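Local coordinates for protein spore germination lipase LipC (Metagenome, PDB 6NKD) that probably hydrolyses lipid esters as a GDSL-family lipase with a likely part in spore germination, at residues T2-A7 with M66-K71. Sequence-based numbering, arbitrary orientation.
Sequences TLQYTA and MEQVKK
Q4 and K71 lie alongside each other and point the same way, the chain of Q4 bending at chi2 (81°) so that its amide runs beside the lysine tip. The packing contact of the pair is Q4 CB resting on K71 O at 3.4 Å. Q4 NE2 also approaches K71 NZ to 3.5 Å, but these are two donors and make no bond to each other. K71 NZ donates a hydrogen bond to Q68 OE1 at 2.6 Å, within the helix, from above the carbonyl plane, 50° out of it. K71 reaches that oxygen by bending at chi3 and chi4, and the bond ties together two side chains three residues apart. R31 of the second subunit brings another positive charge close to NZ, and K30 of that subunit packs on Q4. Between the segments themselves the contact is pure packing: in this SGNH-type alpha/beta fold, helix 63-71 belongs to the beta-alpha-beta crossover from strand 41-47 to strand 74-77, which flank strand 3-9 in the parallel sheet, so the connection passes over strand 3-9. The axes of strand 3-7 and helix 66-71 approach to 7.7 Å, their N-to-C directions 128° apart. Further along the strand T6 faces the same helix, its CB 4.0 Å from Q68 O and its OG1 4.2 Å from Q68 CB. Methyl CG2 of T6 meets CG2 of V69 at 4.4 Å, a loose apolar touch beside I75, on which both residues also pack.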
loop_
_atom_site.group_PDB
_atom_site.type_symbol
_atom_site.label_atom_id
_atom_site.label_comp_id
_atom_site.label_asym_id
_atom_site.label_seq_id
_atom_site.Cartn_x
_atom_site.Cartn_y
_atom_site.Cartn_z
ATOM N N THR A 2 25.594 20.979 4.478
ATOM C CA THR A 2 24.511 20.051 4.170
ATOM C C THR A 2 24.555 19.616 2.708
ATOM O O THR A 2 24.492 20.445 1.801
ATOM C CB THR A 2 23.134 20.671 4.471
ATOM O OG1 THR A 2 23.026 20.945 5.874
ATOM C CG2 THR A 2 22.019 19.723 4.057
ATOM N N LEU A 3 24.664 18.309 2.490
ATOM C CA LEU A 3 24.726 17.751 1.147
ATOM C C LEU A 3 23.329 17.393 0.657
ATOM O O LEU A 3 22.475 16.962 1.437
ATOM C CB LEU A 3 25.623 16.514 1.116
ATOM C CG LEU A 3 27.086 16.717 1.510
ATOM C CD1 LEU A 3 27.823 15.389 1.516
ATOM C CD2 LEU A 3 27.765 17.705 0.574
ATOM N N GLN A 4 23.106 17.575 -0.640
ATOM C CA GLN A 4 21.837 17.251 -1.280
ATOM C C GLN A 4 22.048 16.038 -2.175
ATOM O O GLN A 4 22.878 16.075 -3.090
ATOM C CB GLN A 4 21.310 18.437 -2.089
ATOM C CG GLN A 4 19.793 18.581 -2.083
ATOM C CD GLN A 4 19.275 19.271 -0.832
ATOM O OE1 GLN A 4 20.051 19.691 0.026
ATOM N NE2 GLN A 4 17.957 19.397 -0.728
ATOM N N TYR A 5 21.306 14.969 -1.906
ATOM C CA TYR A 5 21.422 13.716 -2.647
ATOM C C TYR A 5 20.060 13.390 -3.246
ATOM O O TYR A 5 19.101 13.127 -2.513
ATOM C CB TYR A 5 21.920 12.593 -1.737
ATOM C CG TYR A 5 21.649 11.193 -2.245
ATOM C CD1 TYR A 5 22.004 10.814 -3.534
ATOM C CD2 TYR A 5 21.059 10.242 -1.424
ATOM C CE1 TYR A 5 21.759 9.535 -3.997
ATOM C CE2 TYR A 5 20.812 8.959 -1.876
ATOM C CZ TYR A 5 21.165 8.610 -3.162
ATOM O OH TYR A 5 20.921 7.333 -3.616
ATOM N N THR A 6 19.976 13.413 -4.573
ATOM C CA THR A 6 18.758 13.045 -5.278
ATOM C C THR A 6 18.893 11.631 -5.828
ATOM O O THR A 6 19.990 11.172 -6.157
ATOM C CB THR A 6 18.445 14.036 -6.407
ATOM O OG1 THR A 6 17.054 13.959 -6.741
ATOM C CG2 THR A 6 19.266 13.733 -7.653
ATOM N N ALA A 7 17.763 10.931 -5.900
ATOM C CA ALA A 7 17.746 9.545 -6.346
ATOM C C ALA A 7 16.596 9.342 -7.316
ATOM O O ALA A 7 15.453 9.700 -7.014
ATOM C CB ALA A 7 17.619 8.580 -5.162
HETATM N N MSE A 66 14.304 19.271 -12.121
HETATM C CA MSE A 66 15.539 19.924 -12.537
HETATM C C MSE A 66 16.130 20.733 -11.391
HETATM O O MSE A 66 17.347 20.873 -11.282
HETATM C CB MSE A 66 15.302 20.827 -13.747
HETATM C CG MSE A 66 16.227 20.515 -14.905
HETATM SE SE MSE A 66 16.215 21.837 -16.332
HETATM C CE MSE A 66 17.566 23.055 -15.628
ATOM N N GLU A 67 15.250 21.267 -10.541
ATOM C CA GLU A 67 15.706 21.982 -9.353
ATOM C C GLU A 67 16.525 21.070 -8.449
ATOM O O GLU A 67 17.637 21.421 -8.036
ATOM C CB GLU A 67 14.506 22.554 -8.595
ATOM C CG GLU A 67 13.886 23.789 -9.227
ATOM C CD GLU A 67 14.512 25.074 -8.725
ATOM O OE1 GLU A 67 15.250 25.021 -7.720
ATOM O OE2 GLU A 67 14.264 26.138 -9.334
ATOM N N GLN A 68 15.995 19.884 -8.143
ATOM C CA GLN A 68 16.675 18.989 -7.212
ATOM C C GLN A 68 17.896 18.332 -7.841
ATOM O O GLN A 68 18.842 17.979 -7.128
ATOM C CB GLN A 68 15.700 17.927 -6.703
ATOM C CG GLN A 68 14.402 18.498 -6.159
ATOM C CD GLN A 68 14.629 19.528 -5.068
ATOM O OE1 GLN A 68 15.452 19.331 -4.173
ATOM N NE2 GLN A 68 13.901 20.636 -5.141
ATOM N N VAL A 69 17.897 18.154 -9.164
ATOM C CA VAL A 69 19.066 17.585 -9.828
ATOM C C VAL A 69 20.202 18.598 -9.868
ATOM O O VAL A 69 21.373 18.249 -9.676
ATOM C CB VAL A 69 18.691 17.088 -11.236
ATOM C CG1 VAL A 69 19.939 16.751 -12.040
ATOM C CG2 VAL A 69 17.778 15.875 -11.142
ATOM N N LYS A 70 19.875 19.871 -10.105
ATOM C CA LYS A 70 20.908 20.903 -10.152
ATOM C C LYS A 70 21.583 21.071 -8.797
ATOM O O LYS A 70 22.805 21.246 -8.721
ATOM C CB LYS A 70 20.302 22.227 -10.618
ATOM C CG LYS A 70 21.302 23.368 -10.708
ATOM C CD LYS A 70 20.618 24.669 -11.091
ATOM C CE LYS A 70 21.629 25.789 -11.260
ATOM N NZ LYS A 70 22.602 25.488 -12.346
ATOM N N LYS A 71 20.805 21.019 -7.715
ATOM C CA LYS A 71 21.352 21.139 -6.370
ATOM C C LYS A 71 22.012 19.858 -5.881
ATOM O O LYS A 71 22.714 19.892 -4.866
ATOM C CB LYS A 71 20.251 21.539 -5.386
ATOM C CG LYS A 71 19.511 22.814 -5.748
ATOM C CD LYS A 71 18.354 23.085 -4.790
ATOM C CE LYS A 71 17.285 22.000 -4.869
ATOM N NZ LYS A 71 17.499 20.894 -3.892
#